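Long-range contacts in ricin B lectin (Clostridium thermocellum, PDB 3VSF), which acts as an exo-beta-1,3-galactanase, joining a family 43 glycoside hydrolase domain to a CBM13 beta-trefoil module that binds galactose: residues 231-236 with 251-256; 183-188 with 204-209; 467-472 with 490-495. All coordinates share one frame; numbering follows the deposited sequence.

Contact 1: 231-236 with 251-256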
loop_
_atom_site.group_PDB
_atom_site.type_symbol
_atom_site.label_atom_id
_atom_site.label_comp_id
_atom_site.label_asym_id
_atom_site.label_seq_id
_atom_site.Cartn_x
_atom_site.Cartn_y
_atom_site.Cartn_z
ATOM N N GLY A 231 3.627 8.143 22.329
ATOM C CA GLY A 231 4.339 7.022 22.915
ATOM C C GLY A 231 4.171 5.718 22.160
ATOM O O GLY A 231 4.692 4.682 22.573
ATOM N N GLN A 232 3.444 5.765 21.048
ATOM C CA GLN A 232 3.180 4.566 20.260
ATOM C C GLN A 232 4.193 4.397 19.129
ATOM O O GLN A 232 4.252 3.347 18.487
ATOM C CB GLN A 232 1.746 4.579 19.729
ATOM C CG GLN A 232 0.697 4.569 20.835
ATOM C CD GLN A 232 -0.717 4.715 20.312
ATOM O OE1 GLN A 232 -0.938 4.803 19.105
ATOM N NE2 GLN A 232 -1.685 4.741 21.221
ATOM N N GLN A 233 4.984 5.438 18.893
ATOM C CA GLN A 233 6.134 5.353 17.997
ATOM C C GLN A 233 5.757 4.929 16.576
ATOM O O GLN A 233 6.265 3.933 16.061
ATOM C CB GLN A 233 7.173 4.391 18.583
ATOM C CG GLN A 233 8.554 4.479 17.959
ATOM C CD GLN A 233 9.575 3.634 18.700
ATOM O OE1 GLN A 233 9.281 3.070 19.754
ATOM N NE2 GLN A 233 10.780 3.544 18.152
ATOM N N ARG A 234 4.869 5.693 15.946
ATOM C CA ARG A 234 4.463 5.417 14.572
ATOM C C ARG A 234 5.270 6.260 13.589
ATOM O O ARG A 234 5.538 7.435 13.841
ATOM C CB ARG A 234 2.967 5.676 14.388
ATOM C CG ARG A 234 2.078 4.893 15.344
ATOM C CD ARG A 234 2.406 3.410 15.314
ATOM N NE ARG A 234 2.229 2.835 13.985
ATOM C CZ ARG A 234 2.499 1.571 13.677
ATOM N NH1 ARG A 234 2.964 0.745 14.605
ATOM N NH2 ARG A 234 2.307 1.132 12.441
ATOM N N GLU A 235 5.653 5.657 12.467
ATOM C CA GLU A 235 6.482 6.337 11.476
ATOM C C GLU A 235 5.838 6.345 10.093
ATOM O O GLU A 235 4.711 5.883 9.921
ATOM C CB GLU A 235 7.863 5.682 11.400
ATOM C CG GLU A 235 8.528 5.495 12.750
ATOM C CD GLU A 235 8.577 6.777 13.554
ATOM O OE1 GLU A 235 8.932 7.828 12.980
ATOM O OE2 GLU A 235 8.251 6.736 14.759
ATOM N N ALA A 236 6.568 6.875 9.115
ATOM C CA ALA A 236 6.104 6.947 7.731
ATOM C C ALA A 236 4.604 7.214 7.617
ATOM O O ALA A 236 3.883 6.450 6.975
ATOM C CB ALA A 236 6.472 5.673 6.987
ATOM N N SER A 251 3.568 3.320 9.917
ATOM C CA SER A 251 4.390 2.121 9.996
ATOM C C SER A 251 5.017 2.029 11.379
ATOM O O SER A 251 4.769 2.873 12.240
ATOM C CB SER A 251 5.486 2.143 8.929
ATOM O OG SER A 251 6.488 3.094 9.245
ATOM N N GLY A 252 5.823 0.997 11.592
ATOM C CA GLY A 252 6.535 0.838 12.845
ATOM C C GLY A 252 7.920 1.442 12.752
ATOM O O GLY A 252 8.345 1.877 11.681
ATOM N N CYS A 253 8.628 1.473 13.875
ATOM C CA CYS A 253 9.980 2.013 13.903
ATOM C C CYS A 253 11.004 0.893 14.056
ATOM O O CYS A 253 11.379 0.530 15.172
ATOM C CB CYS A 253 10.128 3.030 15.035
ATOM S SG CYS A 253 11.673 3.968 14.996
ATOM N N THR A 254 11.446 0.346 12.929
ATOM C CA THR A 254 12.419 -0.741 12.932
ATOM C C THR A 254 13.448 -0.574 11.818
ATOM O O THR A 254 13.889 -1.553 11.216
ATOM C CB THR A 254 11.735 -2.114 12.782
ATOM O OG1 THR A 254 10.901 -2.112 11.618
ATOM C CG2 THR A 254 10.886 -2.424 14.006
ATOM N N GLY A 255 13.826 0.672 11.549
ATOM C CA GLY A 255 14.825 0.967 10.537
ATOM C C GLY A 255 14.451 0.443 9.164
ATOM O O GLY A 255 13.328 0.647 8.697
ATOM N N TRP A 256 15.395 -0.232 8.513
ATOM C CA TRP A 256 15.158 -0.788 7.186
ATOM C C TRP A 256 14.128 -1.914 7.220
ATOM O O TRP A 256 13.314 -2.049 6.308
ATOM C CB TRP A 256 16.459 -1.308 6.567
ATOM C CG TRP A 256 17.482 -0.251 6.270
ATOM C CD1 TRP A 256 18.820 -0.311 6.535
ATOM C CD2 TRP A 256 17.254 1.020 5.648
ATOM N NE1 TRP A 256 19.438 0.842 6.118
ATOM C CE2 TRP A 256 18.499 1.676 5.571
ATOM C CE3 TRP A 256 16.120 1.668 5.150
ATOM C CZ2 TRP A 256 18.641 2.947 5.017
ATOM C CZ3 TRP A 256 16.263 2.929 4.601
ATOM C CH2 TRP A 256 17.513 3.556 4.539
#

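Contact 2: 183-188 with 204-209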
loop_
_atom_site.group_PDB
_atom_site.type_symbol
_atom_site.label_atom_id
_atom_site.label_comp_id
_atom_site.label_asym_id
_atom_site.label_seq_id
_atom_site.Cartn_x
_atom_site.Cartn_y
_atom_site.Cartn_z
ATOM N N MET A 183 11.059 18.111 17.396
ATOM C CA MET A 183 11.767 17.261 16.448
ATOM C C MET A 183 10.848 16.930 15.277
ATOM O O MET A 183 9.632 16.840 15.440
ATOM C CB MET A 183 12.250 15.974 17.122
ATOM C CG MET A 183 13.201 16.199 18.288
ATOM S SD MET A 183 13.942 14.677 18.909
ATOM C CE MET A 183 14.949 14.193 17.511
ATOM N N SER A 184 11.433 16.757 14.097
ATOM C CA SER A 184 10.653 16.481 12.897
ATOM C C SER A 184 11.423 15.594 11.926
ATOM O O SER A 184 12.276 16.073 11.177
ATOM C CB SER A 184 10.252 17.787 12.208
ATOM O OG SER A 184 9.589 17.538 10.982
ATOM N N ARG A 185 11.119 14.299 11.944
ATOM C CA ARG A 185 11.766 13.352 11.041
ATOM C C ARG A 185 10.831 12.930 9.909
ATOM O O ARG A 185 10.498 13.738 9.043
ATOM C CB ARG A 185 12.282 12.134 11.810
ATOM C CG ARG A 185 13.411 12.458 12.777
ATOM C CD ARG A 185 14.252 11.230 13.086
ATOM N NE ARG A 185 15.488 11.575 13.782
ATOM C CZ ARG A 185 15.672 11.448 15.091
ATOM N NH1 ARG A 185 14.696 10.978 15.858
ATOM N NH2 ARG A 185 16.832 11.788 15.637
ATOM N N ASP A 186 10.418 11.665 9.912
ATOM C CA ASP A 186 9.495 11.167 8.897
ATOM C C ASP A 186 8.266 12.063 8.821
ATOM O O ASP A 186 7.619 12.326 9.834
ATOM C CB ASP A 186 9.089 9.721 9.192
ATOM C CG ASP A 186 10.220 8.738 8.957
ATOM O OD1 ASP A 186 11.395 9.154 9.030
ATOM O OD2 ASP A 186 9.932 7.550 8.699
ATOM N N CYS A 187 7.947 12.531 7.619
ATOM C CA CYS A 187 6.896 13.527 7.451
ATOM C C CYS A 187 5.988 13.248 6.257
ATOM O O CYS A 187 6.201 12.296 5.505
ATOM C CB CYS A 187 7.515 14.915 7.295
ATOM S SG CYS A 187 8.546 15.085 5.822
ATOM N N ASN A 188 4.977 14.097 6.093
ATOM C CA ASN A 188 4.054 14.009 4.969
ATOM C C ASN A 188 3.119 15.217 4.949
ATOM O O ASN A 188 2.915 15.865 5.974
ATOM C CB ASN A 188 3.245 12.713 5.036
ATOM C CG ASN A 188 2.876 12.185 3.664
ATOM O OD1 ASN A 188 2.720 12.951 2.712
ATOM N ND2 ASN A 188 2.741 10.869 3.552
ATOM N N ASN A 204 9.332 14.260 19.275
ATOM C CA ASN A 204 9.651 13.648 20.561
ATOM C C ASN A 204 10.361 12.305 20.400
ATOM O O ASN A 204 9.946 11.302 20.979
ATOM C CB ASN A 204 8.380 13.482 21.399
ATOM C CG ASN A 204 8.675 13.219 22.864
ATOM O OD1 ASN A 204 9.747 12.725 23.216
ATOM N ND2 ASN A 204 7.721 13.547 23.727
ATOM N N GLU A 205 11.430 12.296 19.610
ATOM C CA GLU A 205 12.192 11.076 19.350
ATOM C C GLU A 205 11.360 10.020 18.626
ATOM O O GLU A 205 11.365 8.848 19.003
ATOM C CB GLU A 205 12.757 10.499 20.650
ATOM C CG GLU A 205 14.043 11.160 21.112
ATOM C CD GLU A 205 15.181 10.960 20.131
ATOM O OE1 GLU A 205 15.664 11.965 19.568
ATOM O OE2 GLU A 205 15.593 9.798 19.921
ATOM N N ASN A 206 10.651 10.445 17.584
ATOM C CA ASN A 206 9.821 9.544 16.788
ATOM C C ASN A 206 8.781 8.789 17.616
ATOM O O ASN A 206 8.177 7.829 17.140
ATOM C CB ASN A 206 10.692 8.554 16.011
ATOM C CG ASN A 206 11.681 9.243 15.088
ATOM O OD1 ASN A 206 11.484 10.394 14.696
ATOM N ND2 ASN A 206 12.749 8.539 14.734
ATOM N N MET A 207 8.572 9.228 18.853
ATOM C CA MET A 207 7.620 8.574 19.743
ATOM C C MET A 207 6.216 9.145 19.576
ATOM O O MET A 207 5.223 8.454 19.802
ATOM C CB MET A 207 8.067 8.703 21.200
ATOM C CG MET A 207 9.398 8.037 21.507
ATOM S SD MET A 207 9.351 6.245 21.304
ATOM C CE MET A 207 8.028 5.810 22.432
ATOM N N ASP A 208 6.139 10.412 19.181
ATOM C CA ASP A 208 4.854 11.076 19.003
ATOM C C ASP A 208 4.707 11.620 17.587
ATOM O O ASP A 208 5.690 11.985 16.946
ATOM C CB ASP A 208 4.692 12.212 20.016
ATOM C CG ASP A 208 4.895 11.753 21.448
ATOM O OD1 ASP A 208 4.708 10.549 21.721
ATOM O OD2 ASP A 208 5.241 12.597 22.302
ATOM N N LEU A 209 3.471 11.662 17.100
ATOM C CA LEU A 209 3.180 12.265 15.807
ATOM C C LEU A 209 2.596 13.657 15.998
ATOM O O LEU A 209 1.644 13.842 16.756
ATOM C CB LEU A 209 2.207 11.397 15.006
ATOM C CG LEU A 209 2.791 10.182 14.283
ATOM C CD1 LEU A 209 1.687 9.378 13.614
ATOM C CD2 LEU A 209 3.831 10.619 13.266
#

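Contact 3: 467-472 with 490-495. With GOL (glycerol), chain G.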
loop_
_atom_site.group_PDB
_atom_site.type_symbol
_atom_site.label_atom_id
_atom_site.label_comp_id
_atom_site.label_asym_id
_atom_site.label_seq_id
_atom_site.Cartn_x
_atom_site.Cartn_y
_atom_site.Cartn_z
ATOM N N LEU A 467 -6.317 -31.180 2.395
ATOM C CA LEU A 467 -7.023 -30.979 1.134
ATOM C C LEU A 467 -8.295 -30.156 1.290
ATOM O O LEU A 467 -8.866 -30.072 2.377
ATOM C CB LEU A 467 -7.374 -32.333 0.508
ATOM C CG LEU A 467 -6.285 -33.405 0.534
ATOM C CD1 LEU A 467 -6.770 -34.671 -0.157
ATOM C CD2 LEU A 467 -5.010 -32.893 -0.114
ATOM N N ILE A 468 -8.731 -29.549 0.190
ATOM C CA ILE A 468 -10.036 -28.906 0.137
ATOM C C ILE A 468 -11.095 -29.990 0.272
ATOM O O ILE A 468 -11.117 -30.946 -0.503
ATOM C CB ILE A 468 -10.239 -28.153 -1.187
ATOM C CG1 ILE A 468 -9.181 -27.059 -1.346
ATOM C CG2 ILE A 468 -11.640 -27.561 -1.257
ATOM C CD1 ILE A 468 -9.343 -26.228 -2.598
ATOM N N ASP A 469 -11.971 -29.840 1.259
ATOM C CA ASP A 469 -12.883 -30.913 1.632
ATOM C C ASP A 469 -14.308 -30.403 1.833
ATOM O O ASP A 469 -14.519 -29.342 2.418
ATOM C CB ASP A 469 -12.380 -31.577 2.918
ATOM C CG ASP A 469 -13.105 -32.867 3.241
ATOM O OD1 ASP A 469 -14.301 -32.987 2.908
ATOM O OD2 ASP A 469 -12.476 -33.767 3.838
ATOM N N VAL A 470 -15.282 -31.162 1.340
ATOM C CA VAL A 470 -16.685 -30.874 1.609
ATOM C C VAL A 470 -17.073 -31.497 2.946
ATOM O O VAL A 470 -17.056 -32.719 3.097
ATOM C CB VAL A 470 -17.604 -31.427 0.506
ATOM C CG1 VAL A 470 -19.049 -31.040 0.778
ATOM C CG2 VAL A 470 -17.162 -30.922 -0.858
ATOM N N ARG A 471 -17.419 -30.653 3.913
ATOM C CA ARG A 471 -17.693 -31.108 5.273
ATOM C C ARG A 471 -18.756 -32.201 5.338
ATOM O O ARG A 471 -19.840 -32.063 4.770
ATOM C CB ARG A 471 -18.112 -29.937 6.163
ATOM C CG ARG A 471 -18.411 -30.345 7.597
ATOM C CD ARG A 471 -19.132 -29.248 8.359
ATOM N NE ARG A 471 -18.374 -28.002 8.382
ATOM C CZ ARG A 471 -17.353 -27.765 9.200
ATOM N NH1 ARG A 471 -16.960 -28.699 10.057
ATOM N NH2 ARG A 471 -16.721 -26.602 9.156
ATOM N N LYS A 472 -18.434 -33.281 6.042
ATOM C CA LYS A 472 -19.383 -34.361 6.291
ATOM C C LYS A 472 -19.910 -35.017 5.017
ATOM O O LYS A 472 -21.025 -35.538 5.000
ATOM C CB LYS A 472 -20.557 -33.855 7.132
ATOM C CG LYS A 472 -20.570 -34.377 8.557
ATOM C CD LYS A 472 -19.413 -33.822 9.361
ATOM C CE LYS A 472 -19.347 -34.472 10.733
ATOM N NZ LYS A 472 -19.108 -35.940 10.629
ATOM N N THR A 490 -14.030 -39.354 -1.755
ATOM C CA THR A 490 -14.413 -38.701 -3.001
ATOM C C THR A 490 -14.898 -37.277 -2.759
ATOM O O THR A 490 -14.998 -36.479 -3.691
ATOM C CB THR A 490 -15.503 -39.490 -3.748
ATOM O OG1 THR A 490 -16.648 -39.647 -2.901
ATOM C CG2 THR A 490 -14.983 -40.862 -4.150
ATOM N N ASN A 491 -15.203 -36.961 -1.504
ATOM C CA ASN A 491 -15.608 -35.609 -1.144
ATOM C C ASN A 491 -14.401 -34.680 -1.098
ATOM O O ASN A 491 -14.532 -33.481 -0.850
ATOM C CB ASN A 491 -16.337 -35.600 0.200
ATOM C CG ASN A 491 -15.450 -36.038 1.349
ATOM O OD1 ASN A 491 -14.626 -36.943 1.205
ATOM N ND2 ASN A 491 -15.612 -35.394 2.500
ATOM N N GLN A 492 -13.224 -35.248 -1.345
ATOM C CA GLN A 492 -11.979 -34.491 -1.343
ATOM C C GLN A 492 -11.401 -34.383 -2.750
ATOM O O GLN A 492 -10.356 -33.767 -2.957
ATOM C CB GLN A 492 -10.960 -35.151 -0.414
ATOM C CG GLN A 492 -11.406 -35.236 1.034
ATOM C CD GLN A 492 -10.408 -35.969 1.907
ATOM O OE1 GLN A 492 -9.587 -36.744 1.415
ATOM N NE2 GLN A 492 -10.472 -35.726 3.210
ATOM N N HIS A 493 -12.085 -34.991 -3.713
ATOM C CA HIS A 493 -11.629 -34.983 -5.100
ATOM C C HIS A 493 -12.412 -33.970 -5.929
ATOM O O HIS A 493 -13.642 -33.945 -5.895
ATOM C CB HIS A 493 -11.752 -36.381 -5.709
ATOM C CG HIS A 493 -10.991 -37.434 -4.963
ATOM N ND1 HIS A 493 -11.026 -38.767 -5.313
ATOM C CD2 HIS A 493 -10.175 -37.350 -3.887
ATOM C CE1 HIS A 493 -10.265 -39.458 -4.485
ATOM N NE2 HIS A 493 -9.736 -38.622 -3.609
ATOM N N TRP A 494 -11.693 -33.136 -6.673
ATOM C CA TRP A 494 -12.318 -32.071 -7.450
ATOM C C TRP A 494 -11.889 -32.108 -8.914
ATOM O O TRP A 494 -10.729 -32.380 -9.224
ATOM C CB TRP A 494 -11.981 -30.707 -6.845
ATOM C CG TRP A 494 -12.392 -30.570 -5.413
ATOM C CD1 TRP A 494 -11.715 -31.028 -4.320
ATOM C CD2 TRP A 494 -13.574 -29.933 -4.914
ATOM N NE1 TRP A 494 -12.402 -30.717 -3.173
ATOM C CE2 TRP A 494 -13.547 -30.044 -3.511
ATOM C CE3 TRP A 494 -14.651 -29.280 -5.519
ATOM C CZ2 TRP A 494 -14.556 -29.527 -2.702
ATOM C CZ3 TRP A 494 -15.653 -28.768 -4.714
ATOM C CH2 TRP A 494 -15.598 -28.893 -3.322
ATOM N N LYS A 495 -12.832 -31.834 -9.808
ATOM C CA LYS A 495 -12.542 -31.781 -11.236
ATOM C C LYS A 495 -12.448 -30.343 -11.729
ATOM O O LYS A 495 -13.312 -29.516 -11.434
ATOM C CB LYS A 495 -13.600 -32.546 -12.037
ATOM C CG LYS A 495 -13.576 -32.241 -13.528
ATOM C CD LYS A 495 -14.407 -33.232 -14.329
ATOM C CE LYS A 495 -13.707 -34.578 -14.441
ATOM N NZ LYS A 495 -14.426 -35.511 -15.356
HETATM C C1 GOL G . -14.300 -36.071 6.033
HETATM O O1 GOL G . -13.794 -35.926 4.725
HETATM C C2 GOL G . -14.604 -34.697 6.622
HETATM O O2 GOL G . -14.923 -33.801 5.582
HETATM C C3 GOL G . -15.787 -34.799 7.576
HETATM O O3 GOL G . -16.008 -33.544 8.182
#

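Contact 1: 231-236 with 251-256
Glu235 and Ser251 form an antiparallel hydrogen-bonded pair. Glu235 N donates to Ser251 O at 2.9 Å, and the bond is nearly straight (172°). Ser251 N returns a bond to Glu235 O at 2.8 Å. The pair carries on the hairpin of strands 237-241 and 246-251, just before the chain turns a corner at Ala236. It thus ties the link between two four-stranded sheets of the family 43 beta-propeller to the second of them.

Arg234 makes a different kind of contact. Its side chain bends at chi2 and chi3, which lays one guanidinium face over the backbone of Ser251. Ser251 C lies 3.0 Å above the plane of the Arg234 guanidinium, toward its rim. No hydrogen bond joins the guanidinium to Ser251 O. Arg234 NE instead bonds to Thr250 OG1.

The remaining side chains meet at Cys253 and Ser251. Gln233 is extended, with CG anti to its N (chi1 -165°), and its amide reaches the cysteine. Gln233 NE2 donates to Cys253 SG at 3.3 Å, with the sulfur tilted from the amide plane. Glu235 CG packs on Cys253 CB at 3.7 Å. Ala236 CB meets Ser251 OG, which bonds to Gln288.

The two mutual backbone bonds set the register. The arginine adds a flat lid over Ser251, and its polar end turns to Thr250, and weakly to Gln260 O, rather than to this carbonyl.

Contact 2: 183-188 with 204-209
Arg185 and Met183 reach from one loop to the turn that carries Glu205 and Asn206. Arg185 lies across Asn206 at about a right angle, and the guanidinium and amide planes are 74° apart. The methylene groups of the arginine touch that amide along the way. Arg185 NH1 also faces Glu205 OE1 at 4.0 Å, a long salt bridge. The carboxylate lies at the guanidinium edge. At this distance the ion pair is weak, and the two planes, almost perpendicular, do not pair side by side. Met183 packs its thioether end against the same carboxylate, with Met183 SD 3.3 Å from Glu205 OE1. The methionine chain turns at chi3 (66°), which carries CE to this oxygen as well.

A second shell holds these groups. Arg185 NH2 is hydrogen-bonded to Tyr143 O, so the main anchor of the guanidinium lies outside the contact. The turn is type I' from Asn204 to Met207, closed by Met207 N to Asn204 O at 3.3 Å. Asn204 OD1 is bonded to His177 NE2, while its ND2 makes a weak bond to Asp208 OD2. Asp176 OD1 accepts both Met183 N and Asn204 N, which joins the two segments through a third residue. Just after the turn a classic beta bulge sets Met207 and Asp208 against the single residue Ala203.

The turn links the central strands 197-203 and 208-214 of a four-stranded propeller sheet. Residues 183-186 lead into its edge strand 187-191, which lies on the far side of strand 197-203 from strand 208-214.

Contact 3: 467-472 with 490-495
Trp494 and Ile468 form the tight inner part of this contact. Trp494 NE1 donates to Ile468 O at 3.0 Å, with the oxygen in the ring plane and the N-H above the carbonyl plane. The benzo side of the indole rests on two aliphatic branches. Val470 CG2 lies 3.5 Å from Trp494 CZ2, and Ile468 CG2 touches the same atom. Ile481 and Leu365 also pack on the tryptophan. Val470 N donates to Asn491 O at 3.3 Å.

Gln492 and Trp494 are the Gln and Trp of a QxW motif, the signature of ricin-type beta-trefoils. Gln492 NE2 donates to Asp469 OD2 at 2.9 Å, and its amide stands perpendicular to the carboxylate. The bond comes from above the carboxylate plane. The amide is itself held by Ser485 and Ala487.

On the outer side a glycerol, probably from the crystallisation liquor, is bound. The first torsion of Asp469 (chi1 -169°) sets CG opposite the backbone N, which brings the carboxylate between Gln492 and the glycerol. Glycerol O1 donates to Asp469 OD2 at 2.7 Å. Asn491 ND2 bonds to Val470 O and to glycerol O1, the latter at 2.9 Å. At the margin the hold is weaker: Lys472 N reaches glycerol O3 at 3.2 Å. Asp469 and Asn491 occupy sequence positions like those of the galactose-binding residues Asp422 and Asn444, consistent with a related sugar pocket.

Overall arrangement
Contacts 1 and 2 are neighbours in the hydrolase propeller, with centres about 9 Å apart. They touch directly. Gly231 N lies 2.7 Å from Asp208 OD1, and Gln233 N lies 3.2 Å from Met207 O; both are probably hydrogen bonds. These bonds join the turn of contact 2 to the loop of contact 1. Contact 3 belongs to the beta-trefoil module and is remote from both. Its centre is about 45 Å from that of contact 1 and about 53 Å from that of contact 2. Contact 3 holds the glycerol. The side chain of Ile468 is about 10 Å from that of Asp422, which binds galactose in another structure of this protein. Along the chain the three contacts close one after another.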